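Local coordinates for guanine nucleotide exchange factor p115rhogef (Homo sapiens, PDB 1IAP), which probably couples heterotrimeric G-protein signals to Rho activation, its RGS-like N-terminal domain being expected to recognise G-alpha subunits, at residues M19-L22 and Q23-L27; R96-Q99 and E100-S104. All coordinates share one frame; numbering follows the deposited sequence.

Both contacts are successive turns of single helices in the all-helical RGS-like domain, and each has four backbone i to i+4 bonds with one aliphatic pair beside them. Contact 1, on helix 15-28, is buried: L21, L22 and V25 pack on helix 32-43, and the imidazole of H24 bonds to D115 of helix 106-121. Contact 2, on helix 91-103, is only partly buried, with F97 and V101 turned inward and R96, Q99 and Q103 exposed. The two lie on opposite sides of the chain's centre, centres about 23 Å apart, without touching. Helix 32-43 packs against both: L34 and L35 serve contact 1, C36, C37 and A40 contact 2.

Contact 1: M19-L22 and Q23-L27; sequences MALL and QHVAL
A26 N donates to L22 O at 2.8 Å, the shortest of four backbone bonds that run from 23-26 back to 19-22, one helical turn earlier. The next, from V25 N to L21 O, measures 2.9 Å and is almost straight at the hydrogen, 178°. Q23 N to M19 O and H24 N to A20 O are also hydrogen bonds, which completes the i to i+4 set.

L21 O is more closely surrounded than its one bond suggests. V25 CG2 lies 3.4 Å from L21 O, and H24 CB is 3.3 Å from the same oxygen, so carbon atoms border the carbonyl beside its N-H donor. The side chains of L21 and V25 lie side by side and point the same way, L21 CD1 meeting V25 CG2 at 4.0 Å. With V25 CG1 anti to its backbone N (chi1 173°), CG2 falls beside that N, which brings it near both L21 O and L21 CD1. A26 CB rests 3.2 Å from L22 O.

The polar partner of H24 lies outside this turn: NE2 is hydrogen-bonded to D115 OD1, and the ring packs edge-to-face with F116, which together should fix its rotation. A nearby carboxylate would probably favour a protonated imidazole.

Helix 15-28 is thus enclosed on several faces of the RGS-like bundle. L21, L22 and V25 pack on L34 of helix 32-43, L21 also reaches L113 and F116 of helix 106-121, and M19 lies against A153, L156, L157 and L160 of helix 142-162.

Contact 2: R96-Q99 and E100-S104; sequences RFVQ and EVVQS
The contact belongs to the last turns of helix 91-103 of the RGS-like domain, where F97, V98, V101 and V102 form the apolar side and R96, Q99, E100 and Q103 the polar side. V102 N donates to V98 O at 2.8 Å. E100 N to R96 O, V101 N to F97 O and Q103 N to Q99 O complete the i to i+4 set.

V98 and V102 run alongside each other, CG1 of V98 meeting CG2 of V102 at 4.1 Å. That CG2 also sits 3.1 Å from V98 O, because it lies beside V102's own backbone N with CG1 anti to it (chi1 172°). V101 repeats the pattern one residue earlier, its CG2 lying 3.1 Å from F97 O.

E100 CG lies 3.3 Å from R96 O, beside E100's own backbone N, and the chain then extends along the outside of the helix. Its carboxylate passes the R96 stem, OE2 being 4.3 Å from R96 CB, yet the charges do not pair: R96 NH1 and E100 OE2 are 6.8 Å apart. R96 NE instead makes a long, weak ion pair with D92. Near the end of the helix S104 OG turns back and donates to V101 O at 2.6 Å, holding the hydroxyl against the backbone of V101.

Neighbouring helices cover the apolar side. V98 and V102 pack on A40 of helix 32-43, V101 reaches F58 and L63 of helix 48-63, and F97 lies against V77 and L81 of helix 75-81.

Contact 1: M19-L22 and Q23-L27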
ATOM      1  N   MET A  19       4.461  -3.257  -6.893  1.00 17.13           N
ATOM      2  CA  MET A  19       3.361  -3.890  -7.623  1.00 12.23           C
ATOM      3  C   MET A  19       3.429  -5.421  -7.539  1.00 16.34           C
ATOM      4  O   MET A  19       2.400  -6.079  -7.420  1.00 17.88           O
ATOM      5  CB  MET A  19       3.335  -3.461  -9.097  1.00 15.36           C
ATOM      6  CG  MET A  19       2.654  -2.116  -9.363  1.00 15.76           C
ATOM      7  SD  MET A  19       0.972  -2.030  -8.677  1.00 18.31           S
ATOM      8  CE  MET A  19       0.222  -3.502  -9.372  1.00 17.25           C
ATOM      9  N   ALA A  20       4.631  -5.985  -7.641  1.00 15.23           N
ATOM     10  CA  ALA A  20       4.800  -7.436  -7.565  1.00 15.83           C
ATOM     11  C   ALA A  20       4.377  -7.908  -6.176  1.00 14.13           C
ATOM     12  O   ALA A  20       3.640  -8.886  -6.036  1.00 16.13           O
ATOM     13  CB  ALA A  20       6.267  -7.826  -7.848  1.00 12.90           C
ATOM     14  N   LEU A  21       4.814  -7.176  -5.156  1.00 21.09           N
ATOM     15  CA  LEU A  21       4.479  -7.499  -3.772  1.00 21.64           C
ATOM     16  C   LEU A  21       2.970  -7.403  -3.570  1.00 19.61           C
ATOM     17  O   LEU A  21       2.367  -8.281  -2.956  1.00 17.26           O
ATOM     18  CB  LEU A  21       5.196  -6.541  -2.815  1.00 19.38           C
ATOM     19  CG  LEU A  21       4.810  -6.599  -1.335  1.00 15.27           C
ATOM     20  CD1 LEU A  21       5.182  -7.957  -0.745  1.00 18.45           C
ATOM     21  CD2 LEU A  21       5.512  -5.475  -0.578  1.00 18.73           C
ATOM     22  N   LEU A  22       2.369  -6.337  -4.100  1.00 14.91           N
ATOM     23  CA  LEU A  22       0.936  -6.119  -3.984  1.00 16.73           C
ATOM     24  C   LEU A  22       0.148  -7.258  -4.610  1.00 18.90           C
ATOM     25  O   LEU A  22      -0.812  -7.740  -4.015  1.00 22.72           O
ATOM     26  CB  LEU A  22       0.534  -4.790  -4.642  1.00 14.38           C
ATOM     27  CG  LEU A  22       0.190  -3.543  -3.813  1.00 29.02           C
ATOM     28  CD1 LEU A  22       0.210  -3.801  -2.320  1.00 19.64           C
ATOM     29  CD2 LEU A  22       1.122  -2.414  -4.176  1.00 16.74           C
ATOM     30  N   GLN A  23       0.538  -7.677  -5.813  1.00 14.21           N
ATOM     31  CA  GLN A  23      -0.166  -8.772  -6.475  1.00 11.61           C
ATOM     32  C   GLN A  23      -0.081 -10.042  -5.645  1.00 19.40           C
ATOM     33  O   GLN A  23      -1.061 -10.774  -5.521  1.00 23.57           O
ATOM     34  CB  GLN A  23       0.373  -9.030  -7.882  1.00 15.19           C
ATOM     35  CG  GLN A  23      -0.329 -10.207  -8.562  1.00 25.97           C
ATOM     36  CD  GLN A  23       0.016 -10.351 -10.021  1.00 30.72           C
ATOM     37  OE1 GLN A  23       0.135 -11.465 -10.540  1.00 38.27           O
ATOM     38  NE2 GLN A  23       0.154  -9.225 -10.706  1.00 34.02           N
ATOM     39  N   HIS A  24       1.090 -10.289  -5.068  1.00 19.31           N
ATOM     40  CA  HIS A  24       1.304 -11.463  -4.229  1.00 21.29           C
ATOM     41  C   HIS A  24       0.349 -11.407  -3.032  1.00 24.14           C
ATOM     42  O   HIS A  24      -0.474 -12.299  -2.846  1.00 24.96           O
ATOM     43  CB  HIS A  24       2.759 -11.499  -3.744  1.00 15.62           C
ATOM     44  CG  HIS A  24       3.084 -12.675  -2.874  1.00 23.40           C
ATOM     45  ND1 HIS A  24       3.162 -13.962  -3.358  1.00 22.75           N
ATOM     46  CD2 HIS A  24       3.370 -12.754  -1.552  1.00 21.84           C
ATOM     47  CE1 HIS A  24       3.483 -14.784  -2.374  1.00 28.77           C
ATOM     48  NE2 HIS A  24       3.616 -14.075  -1.268  1.00 27.15           N
ATOM     49  N   VAL A  25       0.447 -10.332  -2.252  1.00 20.39           N
ATOM     50  CA  VAL A  25      -0.392 -10.130  -1.071  1.00 21.71           C
ATOM     51  C   VAL A  25      -1.895 -10.161  -1.382  1.00 26.57           C
ATOM     52  O   VAL A  25      -2.656 -10.860  -0.708  1.00 24.48           O
ATOM     53  CB  VAL A  25      -0.011  -8.809  -0.345  1.00 18.40           C
ATOM     54  CG1 VAL A  25      -0.996  -8.503   0.773  1.00 26.78           C
ATOM     55  CG2 VAL A  25       1.399  -8.916   0.209  1.00 19.66           C
ATOM     56  N   ALA A  26      -2.313  -9.445  -2.424  1.00 21.62           N
ATOM     57  CA  ALA A  26      -3.724  -9.406  -2.808  1.00 21.63           C
ATOM     58  C   ALA A  26      -4.297 -10.795  -3.115  1.00 29.79           C
ATOM     59  O   ALA A  26      -5.494 -11.026  -2.951  1.00 31.44           O
ATOM     60  CB  ALA A  26      -3.921  -8.486  -4.006  1.00 23.01           C
ATOM     61  N   LEU A  27      -3.445 -11.713  -3.560  1.00 26.35           N
ATOM     62  CA  LEU A  27      -3.883 -13.065  -3.880  1.00 28.34           C
ATOM     63  C   LEU A  27      -3.593 -14.105  -2.801  1.00 34.16           C
ATOM     64  O   LEU A  27      -4.188 -15.178  -2.808  1.00 36.72           O
ATOM     65  CB  LEU A  27      -3.262 -13.529  -5.202  1.00 29.71           C
ATOM     66  CG  LEU A  27      -4.008 -13.288  -6.517  1.00 33.14           C
ATOM     67  CD1 LEU A  27      -4.297 -11.814  -6.745  1.00 23.05           C
ATOM     68  CD2 LEU A  27      -3.168 -13.845  -7.654  1.00 42.44           C
TER

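Contact 2: R96-Q99 and E100-S104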
ATOM      1  N   ARG A  96      -0.860  10.906  15.610  1.00 33.07           N
ATOM      2  CA  ARG A  96      -0.803   9.854  16.626  1.00 39.91           C
ATOM      3  C   ARG A  96      -1.646   8.655  16.211  1.00 34.23           C
ATOM      4  O   ARG A  96      -1.194   7.515  16.313  1.00 33.96           O
ATOM      5  CB  ARG A  96      -1.285  10.367  17.988  1.00 47.55           C
ATOM      6  CG  ARG A  96      -0.425  11.460  18.595  1.00 63.14           C
ATOM      7  CD  ARG A  96      -0.881  11.790  20.008  1.00 70.21           C
ATOM      8  NE  ARG A  96      -0.203  12.971  20.540  1.00 78.78           N
ATOM      9  CZ  ARG A  96      -0.015  13.210  21.836  1.00 84.67           C
ATOM     10  NH1 ARG A  96      -0.447  12.348  22.748  1.00 88.05           N
ATOM     11  NH2 ARG A  96       0.591  14.325  22.222  1.00 87.26           N
ATOM     12  N   PHE A  97      -2.875   8.918  15.767  1.00 34.60           N
ATOM     13  CA  PHE A  97      -3.780   7.858  15.320  1.00 33.25           C
ATOM     14  C   PHE A  97      -3.154   7.076  14.168  1.00 28.38           C
ATOM     15  O   PHE A  97      -3.174   5.847  14.161  1.00 28.87           O
ATOM     16  CB  PHE A  97      -5.125   8.435  14.870  1.00 31.06           C
ATOM     17  CG  PHE A  97      -6.023   8.860  16.004  1.00 36.33           C
ATOM     18  CD1 PHE A  97      -5.860   8.334  17.281  1.00 39.08           C
ATOM     19  CD2 PHE A  97      -7.040   9.783  15.787  1.00 38.72           C
ATOM     20  CE1 PHE A  97      -6.696   8.722  18.324  1.00 46.88           C
ATOM     21  CE2 PHE A  97      -7.880  10.175  16.824  1.00 44.17           C
ATOM     22  CZ  PHE A  97      -7.708   9.643  18.094  1.00 44.05           C
ATOM     23  N   VAL A  98      -2.591   7.796  13.203  1.00 31.91           N
ATOM     24  CA  VAL A  98      -1.947   7.168  12.054  1.00 27.63           C
ATOM     25  C   VAL A  98      -0.755   6.311  12.482  1.00 32.95           C
ATOM     26  O   VAL A  98      -0.662   5.147  12.095  1.00 29.43           O
ATOM     27  CB  VAL A  98      -1.494   8.223  11.011  1.00 32.92           C
ATOM     28  CG1 VAL A  98      -0.679   7.566   9.903  1.00 27.19           C
ATOM     29  CG2 VAL A  98      -2.699   8.911  10.416  1.00 23.98           C
ATOM     30  N   GLN A  99       0.140   6.874  13.294  1.00 29.27           N
ATOM     31  CA  GLN A  99       1.314   6.134  13.759  1.00 30.73           C
ATOM     32  C   GLN A  99       0.956   4.895  14.584  1.00 31.55           C
ATOM     33  O   GLN A  99       1.598   3.853  14.450  1.00 30.17           O
ATOM     34  CB  GLN A  99       2.259   7.045  14.555  1.00 35.88           C
ATOM     35  CG  GLN A  99       2.775   8.266  13.789  1.00 49.64           C
ATOM     36  CD  GLN A  99       3.638   7.926  12.575  1.00 58.04           C
ATOM     37  OE1 GLN A  99       3.487   6.873  11.950  1.00 60.41           O
ATOM     38  NE2 GLN A  99       4.542   8.837  12.228  1.00 63.24           N
ATOM     39  N   GLU A 100      -0.066   5.008  15.434  1.00 33.72           N
ATOM     40  CA  GLU A 100      -0.503   3.884  16.262  1.00 32.58           C
ATOM     41  C   GLU A 100      -1.137   2.796  15.405  1.00 31.78           C
ATOM     42  O   GLU A 100      -0.976   1.605  15.678  1.00 31.91           O
ATOM     43  CB  GLU A 100      -1.499   4.339  17.331  1.00 36.39           C
ATOM     44  CG  GLU A 100      -0.877   5.107  18.486  1.00 45.15           C
ATOM     45  CD  GLU A 100      -1.870   5.373  19.610  1.00 53.82           C
ATOM     46  OE1 GLU A 100      -2.260   4.405  20.301  1.00 52.03           O
ATOM     47  OE2 GLU A 100      -2.262   6.545  19.797  1.00 56.86           O
ATOM     48  N   VAL A 101      -1.883   3.210  14.387  1.00 27.94           N
ATOM     49  CA  VAL A 101      -2.521   2.262  13.483  1.00 27.52           C
ATOM     50  C   VAL A 101      -1.446   1.543  12.664  1.00 24.52           C
ATOM     51  O   VAL A 101      -1.490   0.325  12.508  1.00 31.58           O
ATOM     52  CB  VAL A 101      -3.510   2.960  12.528  1.00 27.41           C
ATOM     53  CG1 VAL A 101      -3.867   2.031  11.366  1.00 30.19           C
ATOM     54  CG2 VAL A 101      -4.781   3.362  13.282  1.00 20.99           C
ATOM     55  N   VAL A 102      -0.478   2.306  12.162  1.00 22.84           N
ATOM     56  CA  VAL A 102       0.613   1.756  11.358  1.00 21.90           C
ATOM     57  C   VAL A 102       1.467   0.803  12.187  1.00 28.00           C
ATOM     58  O   VAL A 102       1.860  -0.259  11.711  1.00 23.22           O
ATOM     59  CB  VAL A 102       1.513   2.871  10.776  1.00 19.68           C
ATOM     60  CG1 VAL A 102       2.758   2.274  10.112  1.00 21.85           C
ATOM     61  CG2 VAL A 102       0.738   3.689   9.761  1.00 19.40           C
ATOM     62  N   GLN A 103       1.713   1.164  13.443  1.00 25.97           N
ATOM     63  CA  GLN A 103       2.521   0.333  14.330  1.00 28.05           C
ATOM     64  C   GLN A 103       1.881  -1.044  14.513  1.00 25.07           C
ATOM     65  O   GLN A 103       2.570  -2.065  14.467  1.00 29.18           O
ATOM     66  CB  GLN A 103       2.705   1.031  15.684  1.00 37.03           C
ATOM     67  CG  GLN A 103       3.892   0.536  16.496  1.00 48.83           C
ATOM     68  CD  GLN A 103       3.628  -0.782  17.201  1.00 57.67           C
ATOM     69  OE1 GLN A 103       4.435  -1.710  17.131  1.00 65.06           O
ATOM     70  NE2 GLN A 103       2.496  -0.867  17.894  1.00 60.37           N
ATOM     71  N   SER A 104       0.559  -1.066  14.665  1.00 31.70           N
ATOM     72  CA  SER A 104      -0.187  -2.310  14.850  1.00 33.79           C
ATOM     73  C   SER A 104      -0.288  -3.205  13.610  1.00 35.73           C
ATOM     74  O   SER A 104      -0.832  -4.311  13.686  1.00 36.43           O
ATOM     75  CB  SER A 104      -1.590  -2.010  15.386  1.00 37.30           C
ATOM     76  OG  SER A 104      -2.298  -1.145  14.514  1.00 42.98           O
TER